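Local coordinates for lipopolysaccharide biosynthesis protein wbpB (Thermus thermophilus, PDB 3O9Z) that acts as an NAD-dependent dehydrogenase in the biosynthesis of 2,3-diacetamido-2,3-dideoxy-D-mannuronic acid, probably using 2-oxoglutarate to regenerate the oxidised cofactor, at residues 103-108 / 126-131; 107-112 / 286-291; 152-157 / 247-252. One frame throughout, in Å; residues are numbered along the deposited sequence.

Interaction 1 (103-108 / 126-131); sequences KPLVLW and VYTVLQ. With NAD (nicotinamide-adenine-dinucleotide), chain E; AKG (2-oxoglutaric acid), chain F.
Lys103 sets CG between its own backbone N and carbonyl carbon (chi1 45°) and bends again at chi2 and chi3, which lays CB and CG along the carbonyl of Val129 and turns NZ away toward the ligands. Lys103 CG lies 3.3 Å from Val129 O, a buried acceptor with no hydrogen-bond partner. Lys103 NZ donates to the ribose hydroxyl O2D of NAD and to the keto oxygen O5 of 2-oxoglutarate, 2.8 Å each, and also bonds to the carbonyl of Asn183. Gln131 reads the cofactor's carboxamide twice: NE2 gives to O7N (3.0 Å) and OE1 takes from N7N (2.9 Å), which fixes the rotation of the amide.

Past the cis-Pro104 bend, Leu105 thrusts CD1 against Thr128 CB at 3.3 Å, tight for two carbons, and onto Val126 CG1; the Thr128 hydroxyl bonds to the carbonyl of Ser101. This apolar branched chain suits a buried spot between strand 126-128 and helices 85-94 and 281-294, at the strand ends of the NAD-binding Rossmann domain. With an alanine in place of Lys103, O5 and O2D would probably lose the donor they share, and the keto group would be freer to turn. One long, bent side chain spans cofactor and keto acid, and NAD C4N stands 3.2 Å from the keto carbon C2 of 2-oxoglutarate, a placing consistent with hydride transfer.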
loop_
_atom_site.group_PDB
_atom_site.type_symbol
_atom_site.label_atom_id
_atom_site.label_comp_id
_atom_site.label_asym_id
_atom_site.label_seq_id
_atom_site.Cartn_x
_atom_site.Cartn_y
_atom_site.Cartn_z
ATOM N N LYS A 103 -1.258 -11.547 -20.836
ATOM C CA LYS A 103 -2.592 -12.155 -20.801
ATOM C C LYS A 103 -3.248 -11.967 -19.434
ATOM O O LYS A 103 -2.556 -11.748 -18.420
ATOM C CB LYS A 103 -2.556 -13.637 -21.222
ATOM C CG LYS A 103 -1.429 -14.498 -20.621
ATOM C CD LYS A 103 -1.334 -14.564 -19.075
ATOM C CE LYS A 103 -2.557 -15.186 -18.408
ATOM N NZ LYS A 103 -2.264 -15.155 -16.910
ATOM N N PRO A 104 -4.572 -11.997 -19.378
ATOM C CA PRO A 104 -5.519 -11.850 -20.515
ATOM C C PRO A 104 -5.339 -10.429 -21.032
ATOM O O PRO A 104 -5.113 -9.518 -20.239
ATOM C CB PRO A 104 -6.899 -12.001 -19.853
ATOM C CG PRO A 104 -6.664 -11.460 -18.416
ATOM C CD PRO A 104 -5.271 -11.959 -18.085
ATOM N N LEU A 105 -5.446 -10.206 -22.340
ATOM C CA LEU A 105 -5.245 -8.849 -22.874
ATOM C C LEU A 105 -6.088 -7.808 -22.136
ATOM O O LEU A 105 -5.558 -6.754 -21.718
ATOM C CB LEU A 105 -5.579 -8.885 -24.401
ATOM C CG LEU A 105 -5.271 -7.604 -25.214
ATOM C CD1 LEU A 105 -3.870 -7.133 -24.883
ATOM C CD2 LEU A 105 -5.375 -7.948 -26.715
ATOM N N VAL A 106 -7.387 -8.051 -21.979
ATOM C CA VAL A 106 -8.270 -7.296 -21.116
ATOM C C VAL A 106 -9.269 -8.262 -20.484
ATOM O O VAL A 106 -9.232 -9.465 -20.811
ATOM C CB VAL A 106 -9.030 -6.145 -21.823
ATOM C CG1 VAL A 106 -8.043 -5.139 -22.461
ATOM C CG2 VAL A 106 -9.973 -6.737 -22.945
ATOM N N LEU A 107 -10.117 -7.772 -19.602
ATOM C CA LEU A 107 -11.065 -8.620 -18.871
ATOM C C LEU A 107 -12.370 -8.813 -19.621
ATOM O O LEU A 107 -13.040 -9.821 -19.456
ATOM C CB LEU A 107 -11.342 -8.112 -17.446
ATOM C CG LEU A 107 -10.157 -8.238 -16.472
ATOM C CD1 LEU A 107 -10.638 -7.699 -15.098
ATOM C CD2 LEU A 107 -9.788 -9.745 -16.504
ATOM N N TRP A 108 -12.805 -7.833 -20.418
ATOM C CA TRP A 108 -14.183 -7.848 -20.959
ATOM C C TRP A 108 -14.236 -7.623 -22.471
ATOM O O TRP A 108 -13.519 -6.805 -23.011
ATOM C CB TRP A 108 -15.009 -6.752 -20.282
ATOM C CG TRP A 108 -15.129 -6.937 -18.808
ATOM C CD1 TRP A 108 -14.378 -6.329 -17.825
ATOM C CD2 TRP A 108 -16.042 -7.808 -18.134
ATOM N NE1 TRP A 108 -14.794 -6.767 -16.586
ATOM C CE2 TRP A 108 -15.804 -7.679 -16.742
ATOM C CE3 TRP A 108 -17.053 -8.675 -18.555
ATOM C CZ2 TRP A 108 -16.547 -8.381 -15.790
ATOM C CZ3 TRP A 108 -17.765 -9.404 -17.593
ATOM C CH2 TRP A 108 -17.520 -9.239 -16.235
ATOM N N VAL A 126 -2.663 -2.590 -30.343
ATOM C CA VAL A 126 -2.667 -3.346 -29.083
ATOM C C VAL A 126 -2.310 -4.789 -29.348
ATOM O O VAL A 126 -3.039 -5.445 -30.115
ATOM C CB VAL A 126 -4.046 -3.273 -28.469
ATOM C CG1 VAL A 126 -4.027 -3.977 -27.082
ATOM C CG2 VAL A 126 -4.507 -1.806 -28.369
ATOM N N TYR A 127 -1.267 -5.300 -28.691
ATOM C CA TYR A 127 -0.865 -6.696 -28.734
ATOM C C TYR A 127 -0.749 -7.400 -27.394
ATOM O O TYR A 127 -0.796 -6.730 -26.372
ATOM C CB TYR A 127 0.447 -6.849 -29.452
ATOM C CG TYR A 127 0.391 -6.273 -30.854
ATOM C CD1 TYR A 127 -0.257 -6.968 -31.851
ATOM C CD2 TYR A 127 0.942 -5.039 -31.154
ATOM C CE1 TYR A 127 -0.333 -6.467 -33.144
ATOM C CE2 TYR A 127 0.897 -4.529 -32.468
ATOM C CZ TYR A 127 0.250 -5.264 -33.445
ATOM O OH TYR A 127 0.158 -4.796 -34.744
ATOM N N THR A 128 -0.718 -8.729 -27.405
ATOM C CA THR A 128 -0.755 -9.480 -26.149
ATOM C C THR A 128 0.202 -10.666 -26.130
ATOM O O THR A 128 0.651 -11.205 -27.146
ATOM C CB THR A 128 -2.207 -9.849 -25.767
ATOM O OG1 THR A 128 -2.319 -10.339 -24.416
ATOM C CG2 THR A 128 -2.723 -10.893 -26.716
ATOM N N VAL A 129 0.585 -11.080 -24.921
ATOM C CA VAL A 129 1.463 -12.239 -24.740
ATOM C C VAL A 129 0.604 -13.506 -24.574
ATOM O O VAL A 129 -0.083 -13.694 -23.563
ATOM C CB VAL A 129 2.353 -12.072 -23.482
ATOM C CG1 VAL A 129 3.255 -13.303 -23.233
ATOM C CG2 VAL A 129 3.173 -10.814 -23.619
ATOM N N LEU A 130 0.641 -14.348 -25.598
ATOM C CA LEU A 130 -0.031 -15.647 -25.540
ATOM C C LEU A 130 1.016 -16.676 -25.938
ATOM O O LEU A 130 1.113 -17.072 -27.100
ATOM C CB LEU A 130 -1.222 -15.701 -26.519
ATOM C CG LEU A 130 -2.396 -14.868 -26.014
ATOM C CD1 LEU A 130 -3.340 -14.411 -27.151
ATOM C CD2 LEU A 130 -3.125 -15.533 -24.867
ATOM N N GLN A 131 1.897 -17.072 -25.025
ATOM C CA GLN A 131 3.034 -17.867 -25.470
ATOM C C GLN A 131 2.677 -19.248 -25.962
ATOM O O GLN A 131 3.517 -19.864 -26.597
ATOM C CB GLN A 131 4.110 -17.918 -24.374
ATOM C CG GLN A 131 3.817 -18.841 -23.212
ATOM C CD GLN A 131 3.360 -18.137 -21.945
ATOM O OE1 GLN A 131 3.728 -18.567 -20.835
ATOM N NE2 GLN A 131 2.641 -17.033 -22.074
HETATM P PA NAD E . 2.545 -10.043 -9.371
HETATM O O1A NAD E . 3.774 -10.809 -9.053
HETATM O O2A NAD E . 1.424 -9.828 -8.342
HETATM O O5B NAD E . 3.152 -8.664 -9.844
HETATM C C5B NAD E . 2.204 -7.676 -10.140
HETATM C C4B NAD E . 2.925 -6.306 -10.138
HETATM O O4B NAD E . 2.044 -5.259 -10.622
HETATM C C3B NAD E . 3.248 -5.922 -8.667
HETATM O O3B NAD E . 4.653 -5.646 -8.493
HETATM C C2B NAD E . 2.341 -4.716 -8.370
HETATM O O2B NAD E . 2.885 -3.767 -7.441
HETATM C C1B NAD E . 2.311 -4.112 -9.805
HETATM N N9A NAD E . 1.184 -3.153 -9.942
HETATM C C8A NAD E . 0.021 -2.948 -9.264
HETATM N N7A NAD E . -0.637 -1.902 -9.759
HETATM C C5A NAD E . 0.152 -1.342 -10.733
HETATM C C6A NAD E . 0.036 -0.201 -11.614
HETATM N N6A NAD E . -1.046 0.632 -11.522
HETATM N N1A NAD E . 1.067 -0.078 -12.441
HETATM C C2A NAD E . 2.154 -0.823 -12.588
HETATM N N3A NAD E . 2.299 -1.884 -11.752
HETATM C C4A NAD E . 1.304 -2.130 -10.892
HETATM O O3 NAD E . 1.860 -10.695 -10.661
HETATM P PN NAD E . 2.460 -11.416 -11.911
HETATM O O1N NAD E . 2.355 -12.926 -11.702
HETATM O O2N NAD E . 3.794 -10.821 -12.267
HETATM O O5D NAD E . 1.351 -11.162 -13.033
HETATM C C5D NAD E . 1.531 -9.954 -13.729
HETATM C C4D NAD E . 0.732 -10.100 -15.037
HETATM O O4D NAD E . 1.448 -11.088 -15.811
HETATM C C3D NAD E . -0.721 -10.576 -14.898
HETATM O O3D NAD E . -1.447 -9.984 -16.022
HETATM C C2D NAD E . -0.575 -12.080 -15.180
HETATM O O2D NAD E . -1.750 -12.641 -15.745
HETATM C C1D NAD E . 0.607 -12.206 -16.148
HETATM N N1N NAD E . 1.304 -13.488 -16.047
HETATM C C2N NAD E . 1.568 -14.167 -17.143
HETATM C C3N NAD E . 2.234 -15.376 -17.176
HETATM C C7N NAD E . 2.371 -16.020 -18.495
HETATM O O7N NAD E . 2.330 -15.365 -19.558
HETATM N N7N NAD E . 2.673 -17.312 -18.440
HETATM C C4N NAD E . 2.674 -15.893 -15.950
HETATM C C5N NAD E . 2.457 -15.108 -14.817
HETATM C C6N NAD E . 1.783 -13.890 -14.860
HETATM C C1 AKG F . -0.215 -17.099 -14.473
HETATM O O1 AKG F . 0.175 -17.588 -13.381
HETATM O O2 AKG F . -0.790 -16.007 -14.528
HETATM C C2 AKG F . 0.081 -17.714 -15.750
HETATM O O5 AKG F . -0.323 -17.170 -16.775
HETATM C C3 AKG F . 0.843 -19.011 -15.818
HETATM C C4 AKG F . -0.178 -20.145 -15.886
HETATM C C5 AKG F . 0.439 -21.525 -15.779
HETATM O O3 AKG F . 1.283 -21.750 -14.891
HETATM O O4 AKG F . 0.099 -22.403 -16.577
#

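Interaction 2 (107-112 / 286-291); sequences LWPEEI and EAIRVA
Ile288 and Ile112 meet through their outermost methyls, CD1 to CD1 at 3.9 Å, and apolar packing of this kind makes the whole contact, for no hydrogen bond crosses it. The other branch of Ile288 does separate work: Ile288 CG2, set anti to the backbone N, presses on the start of the facing helix, 3.9 Å from Trp108 C and 4.2 Å from Pro109 CD. A beta-branched isoleucine suits the place because its two arms reach both the turn and the side of helix 109-122. Pro109 adds its ring, whose CG rests 3.8 Å from Arg289 CA, against backbone rather than against the polar end of the arginine.

The polar bonds lie within each segment. Trp108 is the N-cap residue, and its N donates to Glu111 OE1 at 3.0 Å, from above the carboxylate plane; Leu107 N adds a weak bond to the same oxygen. This is one half of a capping box, since tryptophan has no side-chain acceptor to return the bond. Proline fits the first helical turn, where no backbone N-H is called for. On the other helix Arg289 grips Glu286 side-on: NE goes to OE2 at 3.0 Å and NH2 to OE1 at 2.8 Å, a salt bridge one turn long that holds the guanidinium edge against the carboxylate. Both groups also reach Ala199, NH2 through its carbonyl and OE1 through its N.

The start of helix 109-122, in the Rossmann part, therefore leans on helix 281-294 near the chain's end. Arg295 bonds to the carbonyl of Leu107 and forms a cation-pi contact with Trp108, while helix 186-196 supports helix 281-294 through Ala287 and Val290.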
loop_
_atom_site.group_PDB
_atom_site.type_symbol
_atom_site.label_atom_id
_atom_site.label_comp_id
_atom_site.label_asym_id
_atom_site.label_seq_id
_atom_site.Cartn_x
_atom_site.Cartn_y
_atom_site.Cartn_z
ATOM N N LEU A 107 -10.117 -7.772 -19.602
ATOM C CA LEU A 107 -11.065 -8.620 -18.871
ATOM C C LEU A 107 -12.370 -8.813 -19.621
ATOM O O LEU A 107 -13.040 -9.821 -19.456
ATOM C CB LEU A 107 -11.342 -8.112 -17.446
ATOM C CG LEU A 107 -10.157 -8.238 -16.472
ATOM C CD1 LEU A 107 -10.638 -7.699 -15.098
ATOM C CD2 LEU A 107 -9.788 -9.745 -16.504
ATOM N N TRP A 108 -12.805 -7.833 -20.418
ATOM C CA TRP A 108 -14.183 -7.848 -20.959
ATOM C C TRP A 108 -14.236 -7.623 -22.471
ATOM O O TRP A 108 -13.519 -6.805 -23.011
ATOM C CB TRP A 108 -15.009 -6.752 -20.282
ATOM C CG TRP A 108 -15.129 -6.937 -18.808
ATOM C CD1 TRP A 108 -14.378 -6.329 -17.825
ATOM C CD2 TRP A 108 -16.042 -7.808 -18.134
ATOM N NE1 TRP A 108 -14.794 -6.767 -16.586
ATOM C CE2 TRP A 108 -15.804 -7.679 -16.742
ATOM C CE3 TRP A 108 -17.053 -8.675 -18.555
ATOM C CZ2 TRP A 108 -16.547 -8.381 -15.790
ATOM C CZ3 TRP A 108 -17.765 -9.404 -17.593
ATOM C CH2 TRP A 108 -17.520 -9.239 -16.235
ATOM N N PRO A 109 -15.199 -8.272 -23.154
ATOM C CA PRO A 109 -15.448 -7.921 -24.557
ATOM C C PRO A 109 -15.746 -6.424 -24.805
ATOM O O PRO A 109 -15.296 -5.965 -25.835
ATOM C CB PRO A 109 -16.675 -8.776 -24.934
ATOM C CG PRO A 109 -16.531 -10.005 -23.994
ATOM C CD PRO A 109 -16.036 -9.394 -22.680
ATOM N N GLU A 110 -16.411 -5.731 -23.887
ATOM C CA GLU A 110 -16.693 -4.287 -24.089
ATOM C C GLU A 110 -15.364 -3.525 -24.153
ATOM O O GLU A 110 -15.209 -2.575 -24.924
ATOM C CB GLU A 110 -17.546 -3.770 -22.950
ATOM C CG GLU A 110 -17.926 -2.291 -23.009
ATOM C CD GLU A 110 -18.730 -1.883 -21.796
ATOM O OE1 GLU A 110 -18.757 -0.677 -21.464
ATOM O OE2 GLU A 110 -19.334 -2.785 -21.171
ATOM N N GLU A 111 -14.350 -3.989 -23.410
ATOM C CA GLU A 111 -13.038 -3.345 -23.424
ATOM C C GLU A 111 -12.334 -3.597 -24.759
ATOM O O GLU A 111 -11.712 -2.698 -25.335
ATOM C CB GLU A 111 -12.167 -3.811 -22.223
ATOM C CG GLU A 111 -12.769 -3.351 -20.909
ATOM C CD GLU A 111 -12.116 -3.987 -19.695
ATOM O OE1 GLU A 111 -11.639 -5.127 -19.832
ATOM O OE2 GLU A 111 -12.034 -3.297 -18.652
ATOM N N ILE A 112 -12.419 -4.823 -25.302
ATOM C CA ILE A 112 -11.904 -5.130 -26.622
ATOM C C ILE A 112 -12.572 -4.169 -27.650
ATOM O O ILE A 112 -11.813 -3.612 -28.458
ATOM C CB ILE A 112 -12.203 -6.607 -27.039
ATOM C CG1 ILE A 112 -11.362 -7.594 -26.199
ATOM C CG2 ILE A 112 -11.957 -6.789 -28.525
ATOM C CD1 ILE A 112 -9.900 -7.651 -26.518
ATOM N N GLU A 286 -11.734 -13.854 -28.876
ATOM C CA GLU A 286 -12.611 -14.987 -28.620
ATOM C C GLU A 286 -12.434 -15.633 -27.246
ATOM O O GLU A 286 -13.401 -15.908 -26.555
ATOM C CB GLU A 286 -12.435 -16.029 -29.709
ATOM C CG GLU A 286 -13.246 -17.325 -29.464
ATOM C CD GLU A 286 -14.748 -17.184 -29.385
ATOM O OE1 GLU A 286 -15.425 -18.142 -28.934
ATOM O OE2 GLU A 286 -15.312 -16.122 -29.744
ATOM N N ALA A 287 -11.176 -15.813 -26.843
ATOM C CA ALA A 287 -10.967 -16.414 -25.523
ATOM C C ALA A 287 -11.392 -15.511 -24.386
ATOM O O ALA A 287 -11.925 -15.966 -23.404
ATOM C CB ALA A 287 -9.492 -16.775 -25.371
ATOM N N ILE A 288 -11.258 -14.197 -24.617
ATOM C CA ILE A 288 -11.825 -13.260 -23.650
ATOM C C ILE A 288 -13.360 -13.284 -23.509
ATOM O O ILE A 288 -13.931 -13.236 -22.436
ATOM C CB ILE A 288 -11.275 -11.833 -23.945
ATOM C CG1 ILE A 288 -9.789 -11.777 -23.528
ATOM C CG2 ILE A 288 -12.047 -10.773 -23.178
ATOM C CD1 ILE A 288 -9.048 -10.666 -24.194
ATOM N N ARG A 289 -14.009 -13.508 -24.658
ATOM C CA ARG A 289 -15.460 -13.640 -24.649
ATOM C C ARG A 289 -15.905 -14.893 -23.885
ATOM O O ARG A 289 -16.790 -14.844 -23.052
ATOM C CB ARG A 289 -15.972 -13.658 -26.092
ATOM C CG ARG A 289 -17.471 -13.784 -26.145
ATOM C CD ARG A 289 -17.931 -13.986 -27.601
ATOM N NE ARG A 289 -17.668 -15.343 -28.117
ATOM C CZ ARG A 289 -18.532 -16.343 -28.025
ATOM N NH1 ARG A 289 -19.695 -16.182 -27.403
ATOM N NH2 ARG A 289 -18.162 -17.529 -28.491
ATOM N N VAL A 290 -15.201 -16.005 -24.123
ATOM C CA VAL A 290 -15.480 -17.234 -23.392
ATOM C C VAL A 290 -15.240 -17.140 -21.883
ATOM O O VAL A 290 -16.086 -17.457 -21.038
ATOM C CB VAL A 290 -14.635 -18.398 -23.942
ATOM C CG1 VAL A 290 -14.864 -19.657 -23.121
ATOM C CG2 VAL A 290 -14.957 -18.644 -25.408
ATOM N N ALA A 291 -14.069 -16.596 -21.546
ATOM C CA ALA A 291 -13.762 -16.438 -20.145
ATOM C C ALA A 291 -14.726 -15.513 -19.416
ATOM O O ALA A 291 -15.139 -15.754 -18.260
ATOM C CB ALA A 291 -12.309 -15.990 -19.965
#

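Interaction 3 (152-157 / 247-252); sequences KDVVLT and RSIAVD. With AKG (2-oxoglutaric acid), chain F.
Val155 O is held by two donors, the backbone N of Ala250 at 2.9 Å and a water at 2.8 Å. The same water donates to Ser248 OG and is hydrogen-bonded to Thr157 OG1, so it joins the strands on the face that carries Val155, Thr157, Ser248 and Ala250. Those hydroxyls have further partners, His308 for Thr157 and Glu255 for Ser248, a setting that suits small hydroxyl residues.

Strands 152-157 and 247-251 run antiparallel at 164°. Val155 with Ala250 and Thr157 with Ser248 are hydrogen-bonded pairs, each closed by two N-H to O bonds; Leu156 with Ile249, between them, and Val154 with Val251, beyond Val155, are the non-hydrogen-bonded pairs. The face bearing the latter is apolar: Val154 CG1 touches Ile249 CG1 at 3.7 Å, and Leu156 CD2 comes equally near Ile249 CB from an oblique angle. Branched aliphatics fill such a face well.

At one end Asp252 closes the ladder. Its N donates to Asp153 O at 2.8 Å, its OD1 takes the N-H of Asp153, and its OD2 forms a loose salt bridge with Lys152 NZ at 3.6 Å. At the other end Arg247, extended from CG to NE, reaches the distal carboxylate of 2-oxoglutarate edge-on: NE donates to O4 at 2.9 Å and NH2 to O3, with a weak second bond from NH2 to O4. Such a side-on, two-nitrogen grip fixes the carboxylate's rotation.

The sheet is that of the C-terminal alpha/beta domain of this Gfo/Idh/MocA-type oxidoreductase. Strand 152-160 is hydrogen-bonded on its other flank to strand 221-228, and helices 136-146 and 186-196 cover the Val154, Leu156, Ile249 and Val251 face. Residues His308, Pro309 and Phe310 pack over Val155 and Thr157 on the far side of the sheet.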
loop_
_atom_site.group_PDB
_atom_site.type_symbol
_atom_site.label_atom_id
_atom_site.label_comp_id
_atom_site.label_asym_id
_atom_site.label_seq_id
_atom_site.Cartn_x
_atom_site.Cartn_y
_atom_site.Cartn_z
ATOM N N LYS A 152 -13.025 -32.400 -33.991
ATOM C CA LYS A 152 -12.299 -33.363 -33.177
ATOM C C LYS A 152 -12.866 -33.408 -31.755
ATOM O O LYS A 152 -13.502 -32.449 -31.303
ATOM C CB LYS A 152 -10.823 -32.980 -33.119
ATOM C CG LYS A 152 -10.076 -33.188 -34.495
ATOM C CD LYS A 152 -10.600 -34.378 -35.295
ATOM C CE LYS A 152 -9.937 -34.456 -36.672
ATOM N NZ LYS A 152 -10.331 -35.672 -37.463
ATOM N N ASP A 153 -12.703 -34.530 -31.076
ATOM C CA ASP A 153 -13.072 -34.637 -29.667
ATOM C C ASP A 153 -11.805 -34.472 -28.861
ATOM O O ASP A 153 -10.779 -35.095 -29.125
ATOM C CB ASP A 153 -13.698 -36.008 -29.410
ATOM C CG ASP A 153 -15.107 -36.052 -29.957
ATOM O OD1 ASP A 153 -15.966 -35.309 -29.434
ATOM O OD2 ASP A 153 -15.316 -36.710 -31.001
ATOM N N VAL A 154 -11.861 -33.559 -27.895
ATOM C CA VAL A 154 -10.642 -33.073 -27.229
ATOM C C VAL A 154 -10.859 -33.119 -25.723
ATOM O O VAL A 154 -11.946 -32.773 -25.237
ATOM C CB VAL A 154 -10.398 -31.602 -27.617
ATOM C CG1 VAL A 154 -9.160 -31.072 -26.834
ATOM C CG2 VAL A 154 -10.155 -31.448 -29.113
ATOM N N VAL A 155 -9.836 -33.547 -24.993
ATOM C CA VAL A 155 -9.849 -33.445 -23.541
ATOM C C VAL A 155 -8.692 -32.527 -23.177
ATOM O O VAL A 155 -7.535 -32.797 -23.522
ATOM C CB VAL A 155 -9.659 -34.815 -22.874
ATOM C CG1 VAL A 155 -9.559 -34.645 -21.372
ATOM C CG2 VAL A 155 -10.837 -35.726 -23.221
ATOM N N LEU A 156 -8.993 -31.427 -22.497
ATOM C CA LEU A 156 -7.968 -30.434 -22.116
ATOM C C LEU A 156 -7.896 -30.492 -20.604
ATOM O O LEU A 156 -8.913 -30.341 -19.911
ATOM C CB LEU A 156 -8.486 -29.028 -22.482
ATOM C CG LEU A 156 -7.477 -27.888 -22.493
ATOM C CD1 LEU A 156 -6.955 -27.544 -21.106
ATOM C CD2 LEU A 156 -6.335 -28.128 -23.508
ATOM N N THR A 157 -6.697 -30.770 -20.078
ATOM C CA THR A 157 -6.488 -30.825 -18.635
ATOM C C THR A 157 -5.351 -29.884 -18.281
ATOM O O THR A 157 -4.294 -29.904 -18.925
ATOM C CB THR A 157 -6.060 -32.252 -18.243
ATOM O OG1 THR A 157 -7.040 -33.171 -18.739
ATOM C CG2 THR A 157 -6.019 -32.396 -16.711
ATOM N N ARG A 247 -0.168 -30.036 -18.097
ATOM C CA ARG A 247 -0.843 -29.231 -19.105
ATOM C C ARG A 247 -0.942 -30.031 -20.377
ATOM O O ARG A 247 0.068 -30.245 -21.063
ATOM C CB ARG A 247 -0.135 -27.894 -19.361
ATOM C CG ARG A 247 0.052 -27.000 -18.128
ATOM C CD ARG A 247 0.845 -25.754 -18.571
ATOM N NE ARG A 247 1.275 -24.899 -17.467
ATOM C CZ ARG A 247 2.477 -24.952 -16.898
ATOM N NH1 ARG A 247 3.329 -25.922 -17.254
ATOM N NH2 ARG A 247 2.818 -24.063 -15.968
ATOM N N SER A 248 -2.144 -30.535 -20.644
ATOM C CA SER A 248 -2.322 -31.608 -21.627
ATOM C C SER A 248 -3.484 -31.274 -22.554
ATOM O O SER A 248 -4.569 -30.877 -22.107
ATOM C CB SER A 248 -2.637 -32.925 -20.908
ATOM O OG SER A 248 -3.228 -33.863 -21.792
ATOM N N ILE A 249 -3.256 -31.420 -23.857
ATOM C CA ILE A 249 -4.352 -31.425 -24.837
ATOM C C ILE A 249 -4.369 -32.786 -25.520
ATOM O O ILE A 249 -3.368 -33.226 -26.129
ATOM C CB ILE A 249 -4.320 -30.236 -25.808
ATOM C CG1 ILE A 249 -5.534 -30.297 -26.747
ATOM C CG2 ILE A 249 -3.011 -30.175 -26.600
ATOM C CD1 ILE A 249 -5.735 -29.003 -27.540
ATOM N N ALA A 250 -5.491 -33.491 -25.403
ATOM C CA ALA A 250 -5.616 -34.827 -26.027
ATOM C C ALA A 250 -6.652 -34.762 -27.136
ATOM O O ALA A 250 -7.818 -34.450 -26.886
ATOM C CB ALA A 250 -5.998 -35.888 -24.986
ATOM N N VAL A 251 -6.224 -34.991 -28.377
ATOM C CA VAL A 251 -7.100 -34.786 -29.525
ATOM C C VAL A 251 -7.336 -36.154 -30.169
ATOM O O VAL A 251 -6.396 -36.830 -30.598
ATOM C CB VAL A 251 -6.463 -33.861 -30.578
ATOM C CG1 VAL A 251 -7.370 -33.734 -31.792
ATOM C CG2 VAL A 251 -6.143 -32.484 -29.960
ATOM N N ASP A 252 -8.600 -36.563 -30.194
ATOM C CA ASP A 252 -8.988 -37.868 -30.723
ATOM C C ASP A 252 -8.109 -38.963 -30.095
ATOM O O ASP A 252 -7.643 -39.856 -30.808
ATOM C CB ASP A 252 -8.812 -37.870 -32.249
ATOM C CG ASP A 252 -9.927 -37.139 -32.992
ATOM O OD1 ASP A 252 -10.821 -36.521 -32.362
ATOM O OD2 ASP A 252 -9.902 -37.205 -34.245
HETATM C C1 AKG F . -0.215 -17.099 -14.473
HETATM O O1 AKG F . 0.175 -17.588 -13.381
HETATM O O2 AKG F . -0.790 -16.007 -14.528
HETATM C C2 AKG F . 0.081 -17.714 -15.750
HETATM O O5 AKG F . -0.323 -17.170 -16.775
HETATM C C3 AKG F . 0.843 -19.011 -15.818
HETATM C C4 AKG F . -0.178 -20.145 -15.886
HETATM C C5 AKG F . 0.439 -21.525 -15.779
HETATM O O3 AKG F . 1.283 -21.750 -14.891
HETATM O O4 AKG F . 0.099 -22.403 -16.577
HETATM O O HOH W 1 -5.964 -33.924 -21.459
#

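Interactions 1 and 2 lie 10 Å apart between centres and share Leu107 and Trp108: the loop that brings Lys103 to the ligands runs into the capped helix 109-122, and Ile288 CD1 packs on Leu105 CB and Val106 O of that loop. Interaction 3, its centre about 23 Å from those of the other two, belongs to the mixed sheet of the C-terminal domain. It follows interaction 1 along the chain and falls between the two segments of interaction 2, whose second helix returns to the Rossmann domain. Interactions 1 and 3 never touch, yet both bind 2-oxoglutarate, the first at its keto end and the third at its distal carboxylate, so the pocket forms where the domains meet.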